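Long-range contacts in Exo beta-1,2-glucooligosaccharide sophorohydrolase (non-reducing end) (Parabacteroides distasonis ATCC 8503, PDB 5Z06), which hydrolyses linear beta-1,2-glucan and beta-1,2-glucooligosaccharides of at least four glucose units from the non-reducing end, releasing the disaccharide sophorose: residues I321-S326 / G366-F371; G347-L352 / N413-Q418; E573-Y578 / H605-T610; S591-N596 / V656-P661. One frame throughout, in Å; residues are numbered along the deposited sequence.

Overall arrangement
The four contacts follow the N-terminal beta-sheet region in the chain and fall into two crossed pairs. Segment 321-326 waits for 366-371 to close contact 1, and 347-352, between them, pairs only later with 413-418 in contact 2. Contact 1 anchors the start of helix 323-338 to a buried loop; contact 2, about 21 Å from it between centres, joins helices 344-360 and 414-428, consistent with the alpha-helical barrel of the six-hairpin clan. Further on, 573-578 pairs with 605-610 in contact 3; 591-596, between them, waits for 656-661 in contact 4, tying the 590-592/597-599 hairpin to edge strand 658-659. Contacts 3 and 4 touch through Thr-610 and Asn-608 against Phe-593.

Contact 1. Residues I321-S326 / G366-F371; sequences IATGAS and GAVSHF
The two-stranded antiparallel ladder of strands 320-322 and 371-373 gives way here to helix 323-338, with Ala-322 and Phe-371 as a non-hydrogen-bonded pair whose CA atoms are 4.7 Å apart. Ala-322 is also the N-cap residue. Just past it, the amide N of Thr-323 donates to His-370 O at 2.8 Å, nearly straight at 165°. The Thr-323 side chain forks toward the same loop. Its OG1 sits between the backbone N and carbonyl carbon (chi1 51°), which brings it 2.7 Å from Ser-369 O and 3.0 Å from His-370 O, two acceptors for one hydroxyl proton. The methyl branch CG2 lies 3.7 Å from CG2 of Val-368. Two CA-H...O contacts bind the backbones more loosely, Ala-322 CA to His-370 O at 3.3 Å and Phe-371 CA to Ile-321 O at 3.2 Å. On the ladder face shared by Ala-322 and Phe-371, the alanine CB meets CE1 of the phenylalanine ring, while CZ of that ring rides over the rim of the His-370 imidazole. Glu-394 of helix 392-408 touches both Thr-323 and His-370, consistent with the close-set helices of an alpha-helical barrel. Ala-322 O takes Ser-326 N and Ser-326 OG from opposite faces of its plane. In this buried setting Thr-323 meets the His-370 carbonyl with its backbone N-H, can offer its hydroxyl to either of two carbonyls, and thereby fixes the loop against the helix start.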
loop_
_atom_site.group_PDB
_atom_site.type_symbol
_atom_site.label_atom_id
_atom_site.label_comp_id
_atom_site.label_asym_id
_atom_site.label_seq_id
_atom_site.Cartn_x
_atom_site.Cartn_y
_atom_site.Cartn_z
ATOM N N ILE A 321 13.043 -1.213 -4.140
ATOM C CA ILE A 321 12.464 -2.417 -3.566
ATOM C C ILE A 321 12.666 -2.454 -2.075
ATOM O O ILE A 321 13.589 -1.854 -1.535
ATOM C CB ILE A 321 12.926 -3.709 -4.262
ATOM C CG1 ILE A 321 14.420 -3.989 -4.109
ATOM C CG2 ILE A 321 12.517 -3.660 -5.714
ATOM C CD1 ILE A 321 14.751 -4.938 -2.984
ATOM N N ALA A 322 11.714 -3.086 -1.407
ATOM C CA ALA A 322 11.751 -3.271 0.036
ATOM C C ALA A 322 12.108 -4.737 0.228
ATOM O O ALA A 322 11.458 -5.614 -0.329
ATOM C CB ALA A 322 10.406 -2.955 0.653
ATOM N N THR A 323 13.166 -4.993 0.985
ATOM C CA THR A 323 13.685 -6.329 1.101
ATOM C C THR A 323 12.815 -7.231 1.939
ATOM O O THR A 323 12.698 -8.404 1.624
ATOM C CB THR A 323 15.091 -6.288 1.693
ATOM O OG1 THR A 323 15.050 -5.493 2.868
ATOM C CG2 THR A 323 16.029 -5.669 0.681
ATOM N N GLY A 324 12.209 -6.713 3.007
ATOM C CA GLY A 324 11.268 -7.533 3.792
ATOM C C GLY A 324 10.016 -7.933 3.028
ATOM O O GLY A 324 9.645 -9.109 2.995
ATOM N N ALA A 325 9.376 -6.947 2.406
ATOM C CA ALA A 325 8.248 -7.188 1.535
ATOM C C ALA A 325 8.616 -8.134 0.408
ATOM O O ALA A 325 7.789 -8.902 -0.085
ATOM C CB ALA A 325 7.787 -5.868 0.958
ATOM N N SER A 326 9.862 -8.051 -0.025
ATOM C CA SER A 326 10.355 -8.908 -1.079
ATOM C C SER A 326 10.426 -10.338 -0.650
ATOM O O SER A 326 10.103 -11.238 -1.421
ATOM C CB SER A 326 11.715 -8.424 -1.581
ATOM O OG SER A 326 11.546 -7.237 -2.314
ATOM N N GLY A 366 26.803 -9.052 5.411
ATOM C CA GLY A 366 25.962 -10.065 4.778
ATOM C C GLY A 366 24.469 -9.810 4.810
ATOM O O GLY A 366 23.718 -10.435 4.034
ATOM N N ALA A 367 24.024 -8.897 5.676
ATOM C CA ALA A 367 22.625 -8.513 5.725
ATOM C C ALA A 367 22.362 -7.541 4.611
ATOM O O ALA A 367 23.289 -6.956 4.037
ATOM C CB ALA A 367 22.282 -7.883 7.073
ATOM N N VAL A 368 21.083 -7.348 4.315
ATOM C CA VAL A 368 20.683 -6.358 3.336
ATOM C C VAL A 368 20.059 -5.187 4.053
ATOM O O VAL A 368 19.616 -5.280 5.203
ATOM C CB VAL A 368 19.692 -6.912 2.273
ATOM C CG1 VAL A 368 20.348 -7.969 1.414
ATOM C CG2 VAL A 368 18.405 -7.455 2.901
ATOM N N SER A 369 20.022 -4.072 3.348
ATOM C CA SER A 369 19.258 -2.923 3.781
ATOM C C SER A 369 17.764 -3.148 3.535
ATOM O O SER A 369 17.355 -4.051 2.807
ATOM C CB SER A 369 19.687 -1.696 2.990
ATOM O OG SER A 369 19.517 -1.910 1.608
ATOM N N HIS A 370 16.976 -2.280 4.143
ATOM C CA HIS A 370 15.548 -2.280 4.000
ATOM C C HIS A 370 15.184 -2.007 2.556
ATOM O O HIS A 370 14.347 -2.685 1.984
ATOM C CB HIS A 370 14.969 -1.175 4.866
ATOM C CG HIS A 370 13.490 -1.228 5.029
ATOM N ND1 HIS A 370 12.872 -0.685 6.133
ATOM C CD2 HIS A 370 12.504 -1.744 4.255
ATOM C CE1 HIS A 370 11.566 -0.853 6.022
ATOM N NE2 HIS A 370 11.314 -1.506 4.901
ATOM N N PHE A 371 15.811 -0.977 2.000
ATOM C CA PHE A 371 15.510 -0.532 0.670
ATOM C C PHE A 371 16.729 -0.619 -0.203
ATOM O O PHE A 371 17.838 -0.274 0.221
ATOM C CB PHE A 371 14.993 0.868 0.727
ATOM C CG PHE A 371 13.783 0.996 1.569
ATOM C CD1 PHE A 371 12.558 0.527 1.101
ATOM C CD2 PHE A 371 13.849 1.567 2.836
ATOM C CE1 PHE A 371 11.415 0.634 1.884
ATOM C CE2 PHE A 371 12.713 1.695 3.610
ATOM C CZ PHE A 371 11.483 1.237 3.129
#

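Contact 2. Residues G347-L352 / N413-Q418; sequences GVQRFL and NDKEKQ
Lys-415, Glu-416 and Gln-418, on the first turns of helix 414-428, face Val-348 and Leu-352 of helix 344-360; the axes of the two short helical segments approach to 9.8 Å at 42°. Helix 414-428 is introduced by Asn-413, its N-cap, whose OD1 accepts from Glu-416 N at 2.8 Å and 174°. Lys-415 then lays its aliphatic chain across helix 344-360, crossing both apolar partners at about a right angle: Lys-415 CB is 3.6 Å from Val-348 CG1, and Lys-415 CD is 3.6 Å from Leu-352 CD1. The chain runs extended until its last torsion, where it bends and turns the amine aside. Glu-416 meets the other branch of the valine. Val-348 places CG1 trans to its own amide nitrogen (chi1 168°), over the lysine, which leaves CG2 for the glutamate, 3.4 Å from Glu-416 OE1. That oxygen is also in a salt bridge with Arg-344, and OE2 accepts from Gln-411 N, so the carboxylate is held at both ends. At Gln-418, the side-chain amide lies against the second leucine methyl: Leu-352 CD2 is 3.7 Å from Gln-418 CD. Further in, Ile-419 and Phe-409 continue the apolar seam, a pairing consistent with the helical barrel of the six-hairpin clan. No hydrogen bond crosses between the two segments; methyls rest on the lysine hydrocarbon, on a carboxylate oxygen and on an amide, while Glu-416 finds its polar bonds elsewhere.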
loop_
_atom_site.group_PDB
_atom_site.type_symbol
_atom_site.label_atom_id
_atom_site.label_comp_id
_atom_site.label_asym_id
_atom_site.label_seq_id
_atom_site.Cartn_x
_atom_site.Cartn_y
_atom_site.Cartn_z
ATOM N N GLY A 347 8.555 -18.903 -12.714
ATOM C CA GLY A 347 9.024 -18.756 -11.358
ATOM C C GLY A 347 10.529 -18.900 -11.225
ATOM O O GLY A 347 11.199 -18.080 -10.598
ATOM N N VAL A 348 11.048 -19.952 -11.843
ATOM C CA VAL A 348 12.469 -20.216 -11.878
ATOM C C VAL A 348 13.219 -19.052 -12.511
ATOM O O VAL A 348 14.232 -18.602 -11.964
ATOM C CB VAL A 348 12.770 -21.574 -12.583
ATOM C CG1 VAL A 348 14.258 -21.736 -12.882
ATOM C CG2 VAL A 348 12.310 -22.734 -11.704
ATOM N N GLN A 349 12.714 -18.536 -13.629
ATOM C CA GLN A 349 13.361 -17.388 -14.292
ATOM C C GLN A 349 13.377 -16.173 -13.388
ATOM O O GLN A 349 14.403 -15.511 -13.251
ATOM C CB GLN A 349 12.690 -17.030 -15.629
ATOM C CG GLN A 349 13.057 -17.957 -16.779
ATOM C CD GLN A 349 14.555 -18.261 -16.801
ATOM O OE1 GLN A 349 14.943 -19.418 -16.725
ATOM N NE2 GLN A 349 15.402 -17.215 -16.848
ATOM N N ARG A 350 12.239 -15.901 -12.757
ATOM C CA ARG A 350 12.172 -14.827 -11.782
ATOM C C ARG A 350 13.225 -15.010 -10.668
ATOM O O ARG A 350 13.905 -14.073 -10.304
ATOM C CB ARG A 350 10.782 -14.720 -11.172
ATOM C CG ARG A 350 10.708 -13.773 -9.975
ATOM C CD ARG A 350 11.108 -12.355 -10.333
ATOM N NE ARG A 350 10.148 -11.806 -11.263
ATOM C CZ ARG A 350 9.052 -11.125 -10.934
ATOM N NH1 ARG A 350 8.760 -10.848 -9.670
ATOM N NH2 ARG A 350 8.216 -10.729 -11.894
ATOM N N PHE A 351 13.326 -16.219 -10.130
ATOM C CA PHE A 351 14.228 -16.470 -9.004
ATOM C C PHE A 351 15.705 -16.412 -9.369
ATOM O O PHE A 351 16.538 -16.041 -8.534
ATOM C CB PHE A 351 13.831 -17.737 -8.263
ATOM C CG PHE A 351 12.764 -17.485 -7.229
ATOM C CD1 PHE A 351 11.414 -17.532 -7.560
ATOM C CD2 PHE A 351 13.115 -17.137 -5.934
ATOM C CE1 PHE A 351 10.431 -17.276 -6.614
ATOM C CE2 PHE A 351 12.147 -16.884 -4.990
ATOM C CZ PHE A 351 10.802 -16.955 -5.329
ATOM N N LEU A 352 16.025 -16.738 -10.613
ATOM C CA LEU A 352 17.368 -16.506 -11.132
ATOM C C LEU A 352 17.701 -15.016 -11.151
ATOM O O LEU A 352 18.779 -14.608 -10.721
ATOM C CB LEU A 352 17.535 -17.128 -12.523
ATOM C CG LEU A 352 17.565 -18.644 -12.506
ATOM C CD1 LEU A 352 17.337 -19.158 -13.917
ATOM C CD2 LEU A 352 18.868 -19.210 -11.934
ATOM N N ASN A 413 18.031 -29.729 -11.642
ATOM C CA ASN A 413 18.363 -29.142 -12.937
ATOM C C ASN A 413 19.278 -27.963 -12.687
ATOM O O ASN A 413 19.454 -27.557 -11.539
ATOM C CB ASN A 413 17.114 -28.758 -13.723
ATOM C CG ASN A 413 16.265 -27.736 -13.010
ATOM O OD1 ASN A 413 16.738 -26.663 -12.678
ATOM N ND2 ASN A 413 14.995 -28.057 -12.807
ATOM N N ASP A 414 19.885 -27.424 -13.742
ATOM C CA ASP A 414 20.951 -26.450 -13.534
ATOM C C ASP A 414 20.414 -25.167 -12.925
ATOM O O ASP A 414 21.117 -24.544 -12.147
ATOM C CB ASP A 414 21.729 -26.124 -14.815
ATOM C CG ASP A 414 20.903 -25.360 -15.828
ATOM O OD1 ASP A 414 19.713 -25.711 -15.947
ATOM O OD2 ASP A 414 21.430 -24.427 -16.485
ATOM N N LYS A 415 19.199 -24.773 -13.322
ATOM C CA LYS A 415 18.619 -23.515 -12.866
ATOM C C LYS A 415 18.222 -23.537 -11.403
ATOM O O LYS A 415 18.506 -22.589 -10.671
ATOM C CB LYS A 415 17.421 -23.114 -13.728
ATOM C CG LYS A 415 17.844 -22.581 -15.076
ATOM C CD LYS A 415 16.647 -22.063 -15.865
ATOM C CE LYS A 415 17.107 -21.308 -17.106
ATOM N NZ LYS A 415 17.750 -22.153 -18.136
ATOM N N GLU A 416 17.548 -24.600 -10.985
ATOM C CA GLU A 416 17.141 -24.704 -9.593
ATOM C C GLU A 416 18.346 -24.957 -8.685
ATOM O O GLU A 416 18.409 -24.425 -7.591
ATOM C CB GLU A 416 16.035 -25.733 -9.427
ATOM C CG GLU A 416 14.804 -25.289 -10.207
ATOM C CD GLU A 416 13.544 -25.974 -9.805
ATOM O OE1 GLU A 416 12.610 -25.959 -10.629
ATOM O OE2 GLU A 416 13.472 -26.543 -8.695
ATOM N N LYS A 417 19.304 -25.735 -9.170
ATOM C CA LYS A 417 20.603 -25.861 -8.523
ATOM C C LYS A 417 21.251 -24.485 -8.292
ATOM O O LYS A 417 21.720 -24.213 -7.182
ATOM C CB LYS A 417 21.511 -26.759 -9.356
ATOM C CG LYS A 417 22.937 -26.912 -8.866
ATOM C CD LYS A 417 23.073 -27.949 -7.758
ATOM C CE LYS A 417 24.525 -28.108 -7.314
ATOM N NZ LYS A 417 25.475 -28.361 -8.441
ATOM N N GLN A 418 21.250 -23.624 -9.314
ATOM C CA GLN A 418 21.812 -22.271 -9.199
ATOM C C GLN A 418 21.035 -21.381 -8.197
ATOM O O GLN A 418 21.634 -20.647 -7.403
ATOM C CB GLN A 418 21.847 -21.602 -10.551
ATOM C CG GLN A 418 22.665 -20.333 -10.576
ATOM C CD GLN A 418 22.518 -19.572 -11.880
ATOM O OE1 GLN A 418 22.507 -20.170 -12.974
ATOM N NE2 GLN A 418 22.415 -18.241 -11.779
#

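Contact 3. Residues E573-Y578 / H605-T610; sequences ENQGGY and HRDNGT
Tyr-578 leaves the type I beta turn of Asn-574 to Gly-577, which follows helix 556-573, and lays its ring over the backbone at Asn-608 and Gly-609, just before strand 610-611. Its CG lies anti to the carbonyl carbon, beside the backbone N (chi1 -62°), which swings the ring over the glycine. Gly-609 CA makes a CH-pi contact, 3.8 Å from the ring centroid and 29° off its normal, with the Asn-608 carbonyl carbon above the same face. Gly-576 O lies over the opposite face, so the ring is sandwiched between peptides. At the ring edge, Asp-607 OD2 sits 3.3 Å from CD2 of Tyr-578, its carboxylate turned 72° from the ring. The aspartate has outside hydrogen bonds too, OD1 with Tyr-581 and OD2 with Tyr-570. Two waters stitch the loops together. One donates to both Asn-574 OD1 and Asp-607 OD2 (3.0 Å) and accepts from Gly-576 N; the other donates to Asp-607 O at 2.7 Å, accepts from Gln-575 NE2 and bonds Tyr-578 OH. Asn-574 clasps the tyrosine backbone, its OD1 2.9 Å from Tyr-578 N and its ND2 2.8 Å from Tyr-578 O. An alanine in place of Tyr-578 is likely to open a gap between Gly-576 and Gly-609 and leave one water without its hydroxyl partner. Gly-609 has backbone angles that call for glycine, and its bare CA lets the ring settle. The loops thus meet through a ring laid on peptide backbone with a carboxylate at its edge, and waters link their polar atoms.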
loop_
_atom_site.group_PDB
_atom_site.type_symbol
_atom_site.label_atom_id
_atom_site.label_comp_id
_atom_site.label_asym_id
_atom_site.label_seq_id
_atom_site.Cartn_x
_atom_site.Cartn_y
_atom_site.Cartn_z
ATOM N N GLU A 573 -16.796 -5.298 19.085
ATOM C CA GLU A 573 -17.165 -4.414 20.168
ATOM C C GLU A 573 -17.204 -2.972 19.697
ATOM O O GLU A 573 -18.159 -2.269 19.996
ATOM C CB GLU A 573 -16.229 -4.597 21.346
ATOM C CG GLU A 573 -16.591 -3.733 22.548
ATOM C CD GLU A 573 -16.009 -4.284 23.822
ATOM O OE1 GLU A 573 -16.166 -5.497 24.065
ATOM O OE2 GLU A 573 -15.368 -3.519 24.554
ATOM N N ASN A 574 -16.172 -2.543 18.963
ATOM C CA ASN A 574 -16.138 -1.224 18.307
ATOM C C ASN A 574 -16.386 -0.073 19.270
ATOM O O ASN A 574 -17.260 0.771 19.040
ATOM C CB ASN A 574 -17.153 -1.154 17.164
ATOM C CG ASN A 574 -16.946 0.051 16.272
ATOM O OD1 ASN A 574 -15.880 0.715 16.292
ATOM N ND2 ASN A 574 -17.948 0.325 15.460
ATOM N N GLN A 575 -15.581 -0.030 20.326
ATOM C CA GLN A 575 -15.639 1.040 21.310
ATOM C C GLN A 575 -15.647 2.423 20.648
ATOM O O GLN A 575 -16.314 3.330 21.112
ATOM C CB GLN A 575 -14.453 0.910 22.287
ATOM C CG GLN A 575 -13.064 1.086 21.660
ATOM C CD GLN A 575 -12.666 2.534 21.455
ATOM O OE1 GLN A 575 -13.175 3.421 22.130
ATOM N NE2 GLN A 575 -11.769 2.786 20.491
ATOM N N GLY A 576 -14.877 2.583 19.573
ATOM C CA GLY A 576 -14.751 3.860 18.894
ATOM C C GLY A 576 -15.950 4.292 18.058
ATOM O O GLY A 576 -15.956 5.395 17.557
ATOM N N GLY A 577 -16.943 3.423 17.893
ATOM C CA GLY A 577 -18.074 3.670 17.005
ATOM C C GLY A 577 -17.651 3.866 15.558
ATOM O O GLY A 577 -18.347 4.515 14.824
ATOM N N TYR A 578 -16.517 3.314 15.134
ATOM C CA TYR A 578 -16.047 3.544 13.783
ATOM C C TYR A 578 -16.940 2.838 12.817
ATOM O O TYR A 578 -17.405 1.744 13.089
ATOM C CB TYR A 578 -14.584 3.161 13.608
ATOM C CG TYR A 578 -13.725 4.022 14.518
ATOM C CD1 TYR A 578 -13.760 5.425 14.420
ATOM C CD2 TYR A 578 -12.915 3.455 15.489
ATOM C CE1 TYR A 578 -13.015 6.231 15.277
ATOM C CE2 TYR A 578 -12.173 4.257 16.344
ATOM C CZ TYR A 578 -12.237 5.636 16.231
ATOM O OH TYR A 578 -11.524 6.425 17.080
ATOM N N HIS A 605 -6.419 4.067 21.646
ATOM C CA HIS A 605 -5.373 5.038 21.285
ATOM C C HIS A 605 -4.612 4.678 19.997
ATOM O O HIS A 605 -3.748 5.442 19.552
ATOM C CB HIS A 605 -4.400 5.214 22.444
ATOM C CG HIS A 605 -3.426 4.085 22.592
ATOM N ND1 HIS A 605 -3.819 2.802 22.891
ATOM C CD2 HIS A 605 -2.077 4.047 22.455
ATOM C CE1 HIS A 605 -2.754 2.025 22.959
ATOM N NE2 HIS A 605 -1.684 2.751 22.675
ATOM N N ARG A 606 -4.912 3.521 19.417
ATOM C CA ARG A 606 -4.316 3.093 18.182
ATOM C C ARG A 606 -5.435 2.649 17.253
ATOM O O ARG A 606 -5.269 1.729 16.449
ATOM C CB ARG A 606 -3.320 1.960 18.464
ATOM C CG ARG A 606 -2.122 2.399 19.293
ATOM C CD ARG A 606 -1.035 3.067 18.450
ATOM N NE ARG A 606 0.020 3.616 19.303
ATOM C CZ ARG A 606 0.050 4.852 19.805
ATOM N NH1 ARG A 606 -0.887 5.749 19.504
ATOM N NH2 ARG A 606 1.066 5.208 20.584
ATOM N N ASP A 607 -6.585 3.317 17.355
ATOM C CA ASP A 607 -7.699 3.052 16.439
ATOM C C ASP A 607 -8.385 4.367 16.112
ATOM O O ASP A 607 -8.784 5.094 17.008
ATOM C CB ASP A 607 -8.671 2.105 17.100
ATOM C CG ASP A 607 -9.788 1.687 16.197
ATOM O OD1 ASP A 607 -9.628 1.772 14.967
ATOM O OD2 ASP A 607 -10.833 1.254 16.725
ATOM N N ASN A 608 -8.520 4.659 14.824
ATOM C CA ASN A 608 -9.185 5.876 14.373
ATOM C C ASN A 608 -10.147 5.578 13.222
ATOM O O ASN A 608 -10.516 6.474 12.473
ATOM C CB ASN A 608 -8.134 6.912 13.964
ATOM C CG ASN A 608 -7.232 6.403 12.864
ATOM O OD1 ASN A 608 -7.505 5.368 12.243
ATOM N ND2 ASN A 608 -6.157 7.110 12.620
ATOM N N GLY A 609 -10.560 4.329 13.091
ATOM C CA GLY A 609 -11.497 3.922 12.039
ATOM C C GLY A 609 -10.853 3.323 10.812
ATOM O O GLY A 609 -11.544 2.867 9.898
ATOM N N THR A 610 -9.533 3.292 10.819
ATOM C CA THR A 610 -8.781 2.840 9.678
ATOM C C THR A 610 -8.517 1.363 9.792
ATOM O O THR A 610 -7.892 0.915 10.751
ATOM C CB THR A 610 -7.439 3.529 9.616
ATOM O OG1 THR A 610 -7.669 4.925 9.647
ATOM C CG2 THR A 610 -6.683 3.128 8.349
HETATM O O HOH W 1 -13.617 0.777 17.726
HETATM O O HOH W 2 -10.296 4.893 19.192
#

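Contact 4. Residues S591-N596 / V656-P661; sequences SDFAWN and VNWVSP
The backbones around Phe-593 and Ser-660 stay 6.8 Å apart at their nearest CA atoms, with no hydrogen bond directly between the two segments, and the indole of Trp-658 fills the space between. Asn-657 and Trp-658 together face Asn-653 in a G1 beta bulge. A trans chi1 (177°) carries the indole out from the strand toward 591-596. The edge of Phe-593 comes down on one indole face in a T-shaped pair, the centroids of the phenyl ring and the six-membered indole ring 4.9 Å apart and the planes at 80°; the closest carbons include Phe-593 CD1 and Trp-658 CE3 at 3.6 Å. Ala-594 CB lies over that same face, and Ser-660 N over the opposite one. Further round the phenylalanine edge, Phe-593 CZ meets Val-656 CG2 at 3.9 Å. A water in the indole plane, at its edge, bridges the segments, donating to Asp-592 O at 2.6 Å and accepting from Ser-660 OG at 2.9 Å. Trp-658 NE1 pairs with the hydroxyl of Tyr-22, which also bonds Ala-594 O. Shrinking Trp-658 to an alanine would probably deprive the Phe-593 edge of its facing surface and cost Tyr-22 a partner. Strand 658-659 is an edge strand of a three-stranded sheet, with 652-653 in the middle and 610-611 at the far edge; Phe-593 reaches from the 590-592/597-599 hairpin onto Thr-610 and Asn-653 of that sheet, while Phe-21 and Tyr-22, just ahead of strand 23-28, bring the N-terminal region against the indole.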
loop_
_atom_site.group_PDB
_atom_site.type_symbol
_atom_site.label_atom_id
_atom_site.label_comp_id
_atom_site.label_asym_id
_atom_site.label_seq_id
_atom_site.Cartn_x
_atom_site.Cartn_y
_atom_site.Cartn_z
ATOM N N SER A 591 -0.564 0.648 8.776
ATOM C CA SER A 591 -0.616 1.066 7.397
ATOM C C SER A 591 -0.362 2.538 7.319
ATOM O O SER A 591 -0.450 3.266 8.331
ATOM C CB SER A 591 -2.000 0.748 6.795
ATOM O OG SER A 591 -2.975 1.698 7.173
ATOM N N ASP A 592 -0.114 3.009 6.106
ATOM C CA ASP A 592 -0.265 4.442 5.859
ATOM C C ASP A 592 -1.734 4.844 5.992
ATOM O O ASP A 592 -2.625 4.101 5.636
ATOM C CB ASP A 592 0.312 4.844 4.501
ATOM C CG ASP A 592 1.833 4.859 4.504
ATOM O OD1 ASP A 592 2.439 4.703 5.596
ATOM O OD2 ASP A 592 2.423 5.025 3.417
ATOM N N PHE A 593 -1.963 6.011 6.576
ATOM C CA PHE A 593 -3.278 6.615 6.610
ATOM C C PHE A 593 -3.163 7.906 5.794
ATOM O O PHE A 593 -2.361 7.972 4.877
ATOM C CB PHE A 593 -3.722 6.782 8.078
ATOM C CG PHE A 593 -5.136 7.293 8.276
ATOM C CD1 PHE A 593 -6.187 6.915 7.420
ATOM C CD2 PHE A 593 -5.411 8.185 9.331
ATOM C CE1 PHE A 593 -7.466 7.401 7.621
ATOM C CE2 PHE A 593 -6.682 8.692 9.518
ATOM C CZ PHE A 593 -7.712 8.286 8.668
ATOM N N ALA A 594 -3.930 8.927 6.134
ATOM C CA ALA A 594 -4.164 10.069 5.272
ATOM C C ALA A 594 -2.914 10.925 5.099
ATOM O O ALA A 594 -2.624 11.382 4.018
ATOM C CB ALA A 594 -5.279 10.910 5.867
ATOM N N TRP A 595 -2.212 11.135 6.203
ATOM C CA TRP A 595 -1.038 11.998 6.270
ATOM C C TRP A 595 0.221 11.359 6.834
ATOM O O TRP A 595 1.283 11.949 6.732
ATOM C CB TRP A 595 -1.379 13.196 7.151
ATOM C CG TRP A 595 -2.592 13.897 6.645
ATOM C CD1 TRP A 595 -3.845 13.847 7.167
ATOM C CD2 TRP A 595 -2.662 14.727 5.493
ATOM N NE1 TRP A 595 -4.698 14.619 6.414
ATOM C CE2 TRP A 595 -3.997 15.165 5.377
ATOM C CE3 TRP A 595 -1.717 15.155 4.546
ATOM C CZ2 TRP A 595 -4.427 15.999 4.342
ATOM C CZ3 TRP A 595 -2.143 15.981 3.507
ATOM C CH2 TRP A 595 -3.487 16.407 3.426
ATOM N N ASN A 596 0.108 10.190 7.449
ATOM C CA ASN A 596 1.244 9.585 8.138
ATOM C C ASN A 596 1.052 8.095 8.266
ATOM O O ASN A 596 -0.048 7.563 8.057
ATOM C CB ASN A 596 1.390 10.168 9.544
ATOM C CG ASN A 596 0.079 10.140 10.314
ATOM O OD1 ASN A 596 -0.374 9.087 10.787
ATOM N ND2 ASN A 596 -0.553 11.305 10.428
ATOM N N VAL A 656 -14.140 8.476 8.128
ATOM C CA VAL A 656 -13.761 9.720 7.482
ATOM C C VAL A 656 -13.857 9.667 5.957
ATOM O O VAL A 656 -13.491 10.637 5.275
ATOM C CB VAL A 656 -12.338 10.161 7.912
ATOM C CG1 VAL A 656 -12.225 10.179 9.420
ATOM C CG2 VAL A 656 -11.259 9.278 7.320
ATOM N N ASN A 657 -14.326 8.540 5.425
ATOM C CA ASN A 657 -14.530 8.348 3.983
ATOM C C ASN A 657 -13.221 8.482 3.182
ATOM O O ASN A 657 -13.069 9.320 2.289
ATOM C CB ASN A 657 -15.606 9.272 3.416
ATOM C CG ASN A 657 -16.096 8.784 2.078
ATOM O OD1 ASN A 657 -16.247 7.602 1.905
ATOM N ND2 ASN A 657 -16.270 9.673 1.119
ATOM N N TRP A 658 -12.292 7.605 3.544
ATOM C CA TRP A 658 -10.953 7.557 3.001
ATOM C C TRP A 658 -10.614 6.112 2.604
ATOM O O TRP A 658 -10.987 5.161 3.272
ATOM C CB TRP A 658 -9.976 8.058 4.060
ATOM C CG TRP A 658 -8.559 7.999 3.642
ATOM C CD1 TRP A 658 -7.852 8.953 2.980
ATOM C CD2 TRP A 658 -7.670 6.908 3.844
ATOM N NE1 TRP A 658 -6.564 8.529 2.766
ATOM C CE2 TRP A 658 -6.425 7.277 3.295
ATOM C CE3 TRP A 658 -7.802 5.657 4.447
ATOM C CZ2 TRP A 658 -5.326 6.444 3.328
ATOM C CZ3 TRP A 658 -6.720 4.832 4.480
ATOM C CH2 TRP A 658 -5.489 5.229 3.923
ATOM N N VAL A 659 -9.902 5.970 1.507
ATOM C CA VAL A 659 -9.247 4.722 1.162
ATOM C C VAL A 659 -7.846 5.043 0.681
ATOM O O VAL A 659 -7.584 6.083 0.099
ATOM C CB VAL A 659 -10.060 3.904 0.132
ATOM C CG1 VAL A 659 -10.175 4.641 -1.191
ATOM C CG2 VAL A 659 -9.440 2.517 -0.079
ATOM N N SER A 660 -6.940 4.137 0.959
ATOM C CA SER A 660 -5.564 4.320 0.614
ATOM C C SER A 660 -5.405 4.431 -0.885
ATOM O O SER A 660 -6.050 3.691 -1.634
ATOM C CB SER A 660 -4.757 3.135 1.107
ATOM O OG SER A 660 -3.436 3.296 0.736
ATOM N N PRO A 661 -4.528 5.353 -1.341
ATOM C CA PRO A 661 -4.229 5.421 -2.779
ATOM C C PRO A 661 -3.197 4.406 -3.248
ATOM O O PRO A 661 -2.815 4.448 -4.398
ATOM C CB PRO A 661 -3.683 6.839 -2.948
ATOM C CG PRO A 661 -3.072 7.167 -1.615
ATOM C CD PRO A 661 -3.762 6.343 -0.565
HETATM O O HOH W 3 -2.276 3.008 3.336
#